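Side-chain contacts in transcriptional regulator AdcR (Streptococcus pneumoniae, PDB 3TGN), which senses zinc as a MarR-family DNA-binding homodimer, repressing zinc-uptake and surface-antigen genes when the metal is bound and activating at least one other gene: residues A35-N38 against T39-H42; M1-L4 against A5-N9. All blocks are in the same frame, centred on the assembly; numbering follows the deposited sequence.

Interaction 1 (A35-N38 against T39-H42); sequences ALTN and TQEH. With ZN (zinc ion), chain E; ZN (zinc ion), chain F.
Thr37 and Gln40 cross at about a right angle, each side chain bonding the other's backbone N. Thr37 OG1 sits between its own backbone N and carbonyl carbon (chi1 72°), where it accepts from Gln40 N at 3.0 Å. In return, the Gln40 side chain runs back past the threonine and sets OE1 2.9 Å from Thr37 N, a nearly straight bond (167°) with the donor tilted from the carbonyl plane. The same OE1 has a weak bond to Thr37 OG1 and lies 3.2 Å from Thr37 CG2. This reciprocal pair is a capping box, with Thr37 as N-cap of helix 38-50. Leu36 lies across the glutamine, its CB 3.7 Å from Gln40 OE1, and also touches Leu75 of helix 65-77 and Ile104 of helix 102-123. Asn38 ND2 reaches Thr39 OG1 through one water and also bonds Glu24, a zinc ligand. Just past the cap, two successive residues bind different metals. Glu41 OE1 holds one zinc at 2.0 Å beside a water, Cys30 and Glu107, while its OE2 bonds Ser32. His42, with CG anti to the backbone N (chi1 -165°), directs ND1 to the other zinc, 2.0 Å away, which Glu24, His108 and His112 complete.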
ATOM      1  N   ALA B  35      17.295  10.029  11.636  1.00 25.57           N
ATOM      2  CA  ALA B  35      16.545   9.619  10.457  1.00 27.76           C
ATOM      3  C   ALA B  35      16.885   8.189  10.040  1.00 28.04           C
ATOM      4  O   ALA B  35      17.908   7.935   9.403  1.00 26.57           O
ATOM      5  CB  ALA B  35      16.766  10.594   9.298  1.00 30.27           C
ATOM      6  N   LEU B  36      16.024   7.258  10.432  1.00 27.72           N
ATOM      7  CA  LEU B  36      16.090   5.896   9.934  1.00 26.11           C
ATOM      8  C   LEU B  36      14.916   5.732   8.987  1.00 25.06           C
ATOM      9  O   LEU B  36      13.956   6.498   9.052  1.00 28.09           O
ATOM     10  CB  LEU B  36      15.980   4.896  11.082  1.00 26.91           C
ATOM     11  CG  LEU B  36      17.040   4.997  12.181  1.00 29.04           C
ATOM     12  CD1 LEU B  36      16.735   4.025  13.310  1.00 29.57           C
ATOM     13  CD2 LEU B  36      18.429   4.747  11.614  1.00 30.96           C
ATOM     14  N   THR B  37      14.985   4.747   8.102  1.00 23.10           N
ATOM     15  CA  THR B  37      13.863   4.479   7.218  1.00 20.05           C
ATOM     16  C   THR B  37      12.680   4.036   8.062  1.00 21.63           C
ATOM     17  O   THR B  37      12.852   3.617   9.209  1.00 19.11           O
ATOM     18  CB  THR B  37      14.182   3.369   6.214  1.00 21.69           C
ATOM     19  OG1 THR B  37      14.211   2.109   6.896  1.00 20.42           O
ATOM     20  CG2 THR B  37      15.525   3.624   5.542  1.00 23.76           C
ATOM     21  N   ASN B  38      11.480   4.126   7.500  1.00 16.62           N
ATOM     22  CA  ASN B  38      10.293   3.681   8.215  1.00 18.21           C
ATOM     23  C   ASN B  38      10.419   2.219   8.615  1.00 19.56           C
ATOM     24  O   ASN B  38      10.053   1.835   9.722  1.00 20.07           O
ATOM     25  CB  ASN B  38       9.033   3.889   7.372  1.00 19.91           C
ATOM     26  CG  ASN B  38       7.766   3.579   8.143  1.00 17.02           C
ATOM     27  OD1 ASN B  38       7.355   4.346   9.010  1.00 16.69           O
ATOM     28  ND2 ASN B  38       7.146   2.448   7.836  1.00 20.12           N
ATOM     29  N   THR B  39      10.947   1.409   7.704  1.00 20.58           N
ATOM     30  CA  THR B  39      11.115  -0.015   7.957  1.00 24.54           C
ATOM     31  C   THR B  39      12.057  -0.254   9.138  1.00 18.54           C
ATOM     32  O   THR B  39      11.796  -1.108   9.987  1.00 16.80           O
ATOM     33  CB  THR B  39      11.629  -0.756   6.704  1.00 27.12           C
ATOM     34  OG1 THR B  39      10.688  -0.596   5.635  1.00 29.56           O
ATOM     35  CG2 THR B  39      11.799  -2.237   6.992  1.00 29.95           C
ATOM     36  N   GLN B  40      13.144   0.510   9.191  1.00 18.11           N
ATOM     37  CA  GLN B  40      14.093   0.417  10.296  1.00 20.26           C
ATOM     38  C   GLN B  40      13.426   0.732  11.633  1.00 22.03           C
ATOM     39  O   GLN B  40      13.584  -0.013  12.598  1.00 21.89           O
ATOM     40  CB  GLN B  40      15.289   1.347  10.073  1.00 23.02           C
ATOM     41  CG  GLN B  40      16.318   0.825   9.079  1.00 27.15           C
ATOM     42  CD  GLN B  40      17.420   1.835   8.795  1.00 32.13           C
ATOM     43  OE1 GLN B  40      17.170   2.902   8.232  1.00 29.98           O
ATOM     44  NE2 GLN B  40      18.647   1.502   9.187  1.00 34.93           N
ATOM     45  N   GLU B  41      12.683   1.833  11.691  1.00 19.80           N
ATOM     46  CA  GLU B  41      11.987   2.207  12.922  1.00 18.29           C
ATOM     47  C   GLU B  41      11.001   1.131  13.356  1.00 15.45           C
ATOM     48  O   GLU B  41      10.900   0.811  14.543  1.00 16.13           O
ATOM     49  CB  GLU B  41      11.255   3.543  12.763  1.00 16.25           C
ATOM     50  CG  GLU B  41      12.158   4.763  12.774  1.00 19.79           C
ATOM     51  CD  GLU B  41      11.398   6.045  13.088  1.00 20.74           C
ATOM     52  OE1 GLU B  41      10.150   6.006  13.121  1.00 19.46           O
ATOM     53  OE2 GLU B  41      12.051   7.087  13.309  1.00 19.40           O
ATOM     54  N   HIS B  42      10.272   0.576  12.393  1.00 14.39           N
ATOM     55  CA  HIS B  42       9.282  -0.450  12.698  1.00 17.19           C
ATOM     56  C   HIS B  42       9.961  -1.688  13.281  1.00 17.46           C
ATOM     57  O   HIS B  42       9.450  -2.307  14.214  1.00 17.95           O
ATOM     58  CB  HIS B  42       8.471  -0.816  11.452  1.00 19.15           C
ATOM     59  CG  HIS B  42       7.219  -1.579  11.754  1.00 19.28           C
ATOM     60  ND1 HIS B  42       5.996  -0.964  11.923  1.00 19.48           N
ATOM     61  CD2 HIS B  42       7.001  -2.903  11.929  1.00 21.83           C
ATOM     62  CE1 HIS B  42       5.079  -1.879  12.183  1.00 20.17           C
ATOM     63  NE2 HIS B  42       5.663  -3.064  12.193  1.00 22.89           N
TER
HETATM   64 ZN    ZN E 147       5.401   0.963  11.742  1.00 18.37          ZN
HETATM   65 ZN    ZN F 148       9.266   7.783  13.456  1.00 21.04          ZN
HETATM   66  O   HOH W   1       8.081   0.841   6.088  1.00 39.73           O
HETATM   67  O   HOH W   2       7.603   7.096  12.407  1.00 14.76           O

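Interaction 2 (M1-L4 against A5-N9); sequences MRQL and AKDIN
Gln3 NE2 donates to Asp7 OD1 at 3.0 Å, the one direct polar link between side chains in this first turn of helix 3-19. The amide aims well, with the acceptor close to its plane and the N-H nearly straight (166°), but the carboxylate is met from above its own plane, the two flat groups standing 44° apart. Gln3 leaves the backbone with CG anti to N and then bends at chi2, which brings the amide over to Asp7 one turn on. The other carboxylate oxygen, OD2, bonds Gln135 of the second subunit, so each carboxylate oxygen has its own partner.

Among the backbone bonds, Asp7 N to Gln3 O and Ile8 N to Leu4 O are ordinary helical i to i+4 links. Ala5 N to Arg2 O, at 3.1 Å, is more bent (138°), and its donor stands well out of the carbonyl plane, as the chain enters the helix.

The apolar contacts are two. Met1, extended as far as SD, runs alongside Ala5, with CG 3.8 Å from Ala5 CB. Leu4 and Ile8 lie one turn apart on another side, with Leu4 CD1 4.1 Å from Ile8 CG1.

Around this turn, Ile8 packs on Phe137 and Leu141 of helix 128-145 in its own chain. The second subunit adds Tyr119 against Ile8, Ala123 against Leu4, and Gln131 bonded to Arg2 NE, placing the N-terminal turn in the dimer interface.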
ATOM      1  N   MET B   1     -24.142   3.132 -13.645  1.00 41.62           N
ATOM      2  CA  MET B   1     -23.167   2.813 -12.608  1.00 39.71           C
ATOM      3  C   MET B   1     -23.176   3.846 -11.484  1.00 37.80           C
ATOM      4  O   MET B   1     -23.097   5.050 -11.733  1.00 39.51           O
ATOM      5  CB  MET B   1     -21.765   2.700 -13.209  1.00 40.10           C
ATOM      6  CG  MET B   1     -20.657   2.564 -12.179  1.00 37.90           C
ATOM      7  SD  MET B   1     -19.073   2.127 -12.918  1.00 56.44           S
ATOM      8  CE  MET B   1     -19.417   0.462 -13.483  1.00 50.88           C
ATOM      9  N   ARG B   2     -23.268   3.366 -10.247  1.00 34.42           N
ATOM     10  CA  ARG B   2     -23.296   4.245  -9.084  1.00 32.17           C
ATOM     11  C   ARG B   2     -22.003   5.051  -8.965  1.00 27.28           C
ATOM     12  O   ARG B   2     -20.920   4.561  -9.290  1.00 28.41           O
ATOM     13  CB  ARG B   2     -23.532   3.441  -7.801  1.00 30.53           C
ATOM     14  CG  ARG B   2     -24.803   2.600  -7.803  1.00 31.97           C
ATOM     15  CD  ARG B   2     -26.060   3.455  -7.918  1.00 34.92           C
ATOM     16  NE  ARG B   2     -26.260   4.320  -6.757  1.00 34.36           N
ATOM     17  CZ  ARG B   2     -27.344   5.066  -6.559  1.00 36.01           C
ATOM     18  NH1 ARG B   2     -28.332   5.053  -7.445  1.00 38.11           N
ATOM     19  NH2 ARG B   2     -27.444   5.825  -5.477  1.00 35.52           N
ATOM     20  N   GLN B   3     -22.124   6.289  -8.501  1.00 22.29           N
ATOM     21  CA  GLN B   3     -20.964   7.146  -8.297  1.00 21.94           C
ATOM     22  C   GLN B   3     -19.955   6.486  -7.355  1.00 16.62           C
ATOM     23  O   GLN B   3     -18.746   6.635  -7.522  1.00 16.72           O
ATOM     24  CB  GLN B   3     -21.399   8.502  -7.735  1.00 24.29           C
ATOM     25  CG  GLN B   3     -20.255   9.468  -7.473  1.00 23.32           C
ATOM     26  CD  GLN B   3     -19.508   9.846  -8.736  1.00 26.11           C
ATOM     27  OE1 GLN B   3     -20.109  10.042  -9.793  1.00 29.62           O
ATOM     28  NE2 GLN B   3     -18.188   9.947  -8.635  1.00 22.57           N
ATOM     29  N   LEU B   4     -20.463   5.747  -6.373  1.00 14.03           N
ATOM     30  CA  LEU B   4     -19.617   5.115  -5.365  1.00 17.22           C
ATOM     31  C   LEU B   4     -18.602   4.157  -5.985  1.00 17.23           C
ATOM     32  O   LEU B   4     -17.482   4.024  -5.489  1.00 16.89           O
ATOM     33  CB  LEU B   4     -20.477   4.387  -4.323  1.00 17.68           C
ATOM     34  CG  LEU B   4     -19.768   3.671  -3.174  1.00 17.01           C
ATOM     35  CD1 LEU B   4     -18.769   4.582  -2.487  1.00 14.89           C
ATOM     36  CD2 LEU B   4     -20.791   3.150  -2.174  1.00 16.23           C
ATOM     37  N   ALA B   5     -18.992   3.495  -7.070  1.00 15.31           N
ATOM     38  CA  ALA B   5     -18.092   2.574  -7.753  1.00 14.99           C
ATOM     39  C   ALA B   5     -16.835   3.308  -8.204  1.00 15.68           C
ATOM     40  O   ALA B   5     -15.718   2.832  -8.010  1.00 18.83           O
ATOM     41  CB  ALA B   5     -18.790   1.916  -8.939  1.00 11.53           C
ATOM     42  N   LYS B   6     -17.023   4.482  -8.792  1.00 14.72           N
ATOM     43  CA  LYS B   6     -15.900   5.298  -9.229  1.00 19.26           C
ATOM     44  C   LYS B   6     -15.120   5.859  -8.043  1.00 17.75           C
ATOM     45  O   LYS B   6     -13.894   5.964  -8.088  1.00 15.67           O
ATOM     46  CB  LYS B   6     -16.392   6.421 -10.141  1.00 22.27           C
ATOM     47  CG  LYS B   6     -17.165   5.906 -11.343  1.00 25.75           C
ATOM     48  CD  LYS B   6     -18.004   6.999 -11.982  1.00 31.91           C
ATOM     49  CE  LYS B   6     -18.869   6.438 -13.100  1.00 34.31           C
ATOM     50  NZ  LYS B   6     -19.812   7.457 -13.641  1.00 36.48           N
ATOM     51  N   ASP B   7     -15.830   6.207  -6.975  1.00 16.40           N
ATOM     52  CA  ASP B   7     -15.175   6.738  -5.781  1.00 14.64           C
ATOM     53  C   ASP B   7     -14.249   5.708  -5.147  1.00 14.20           C
ATOM     54  O   ASP B   7     -13.194   6.055  -4.620  1.00 16.22           O
ATOM     55  CB  ASP B   7     -16.206   7.199  -4.753  1.00 14.75           C
ATOM     56  CG  ASP B   7     -17.069   8.327  -5.263  1.00 22.19           C
ATOM     57  OD1 ASP B   7     -16.623   9.055  -6.175  1.00 25.12           O
ATOM     58  OD2 ASP B   7     -18.194   8.491  -4.750  1.00 28.27           O
ATOM     59  N   ILE B   8     -14.659   4.445  -5.185  1.00 11.91           N
ATOM     60  CA  ILE B   8     -13.874   3.361  -4.601  1.00 14.31           C
ATOM     61  C   ILE B   8     -12.547   3.195  -5.333  1.00 15.11           C
ATOM     62  O   ILE B   8     -11.499   2.989  -4.717  1.00 16.94           O
ATOM     63  CB  ILE B   8     -14.643   2.026  -4.662  1.00 16.57           C
ATOM     64  CG1 ILE B   8     -15.851   2.058  -3.723  1.00 17.12           C
ATOM     65  CG2 ILE B   8     -13.728   0.857  -4.317  1.00 16.87           C
ATOM     66  CD1 ILE B   8     -16.755   0.844  -3.863  1.00 15.78           C
ATOM     67  N   ASN B   9     -12.604   3.272  -6.656  1.00 13.60           N
ATOM     68  CA  ASN B   9     -11.409   3.159  -7.472  1.00 15.99           C
ATOM     69  C   ASN B   9     -10.436   4.299  -7.188  1.00 17.24           C
ATOM     70  O   ASN B   9      -9.235   4.080  -7.013  1.00 15.89           O
ATOM     71  CB  ASN B   9     -11.781   3.149  -8.951  1.00 17.46           C
ATOM     72  CG  ASN B   9     -10.613   2.791  -9.840  1.00 17.86           C
ATOM     73  OD1 ASN B   9     -10.258   1.622  -9.974  1.00 18.18           O
ATOM     74  ND2 ASN B   9     -10.009   3.798 -10.455  1.00 22.70           N
TER

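Starting from the N terminus, interaction 2 comes first, at the opening turn of helix 3-19, and is complete before interaction 1 begins at the entrance to helix 38-50. The two therefore stand in series, neither nested nor crossed, and each joins neighbouring residues without closing a long loop. Their centres are about 36 Å apart, on opposite sides of the chain's centre. Residues 1-9 join helix 128-145 and the second subunit, whereas residues 35-42 lie against helices 54-61, 65-77 and 102-123. Between them, the chain supplies Glu24 and Cys30 to the two zinc sites. One contact thus belongs to the dimer interface, the other to metal sensing beside the predicted helix-turn-helix.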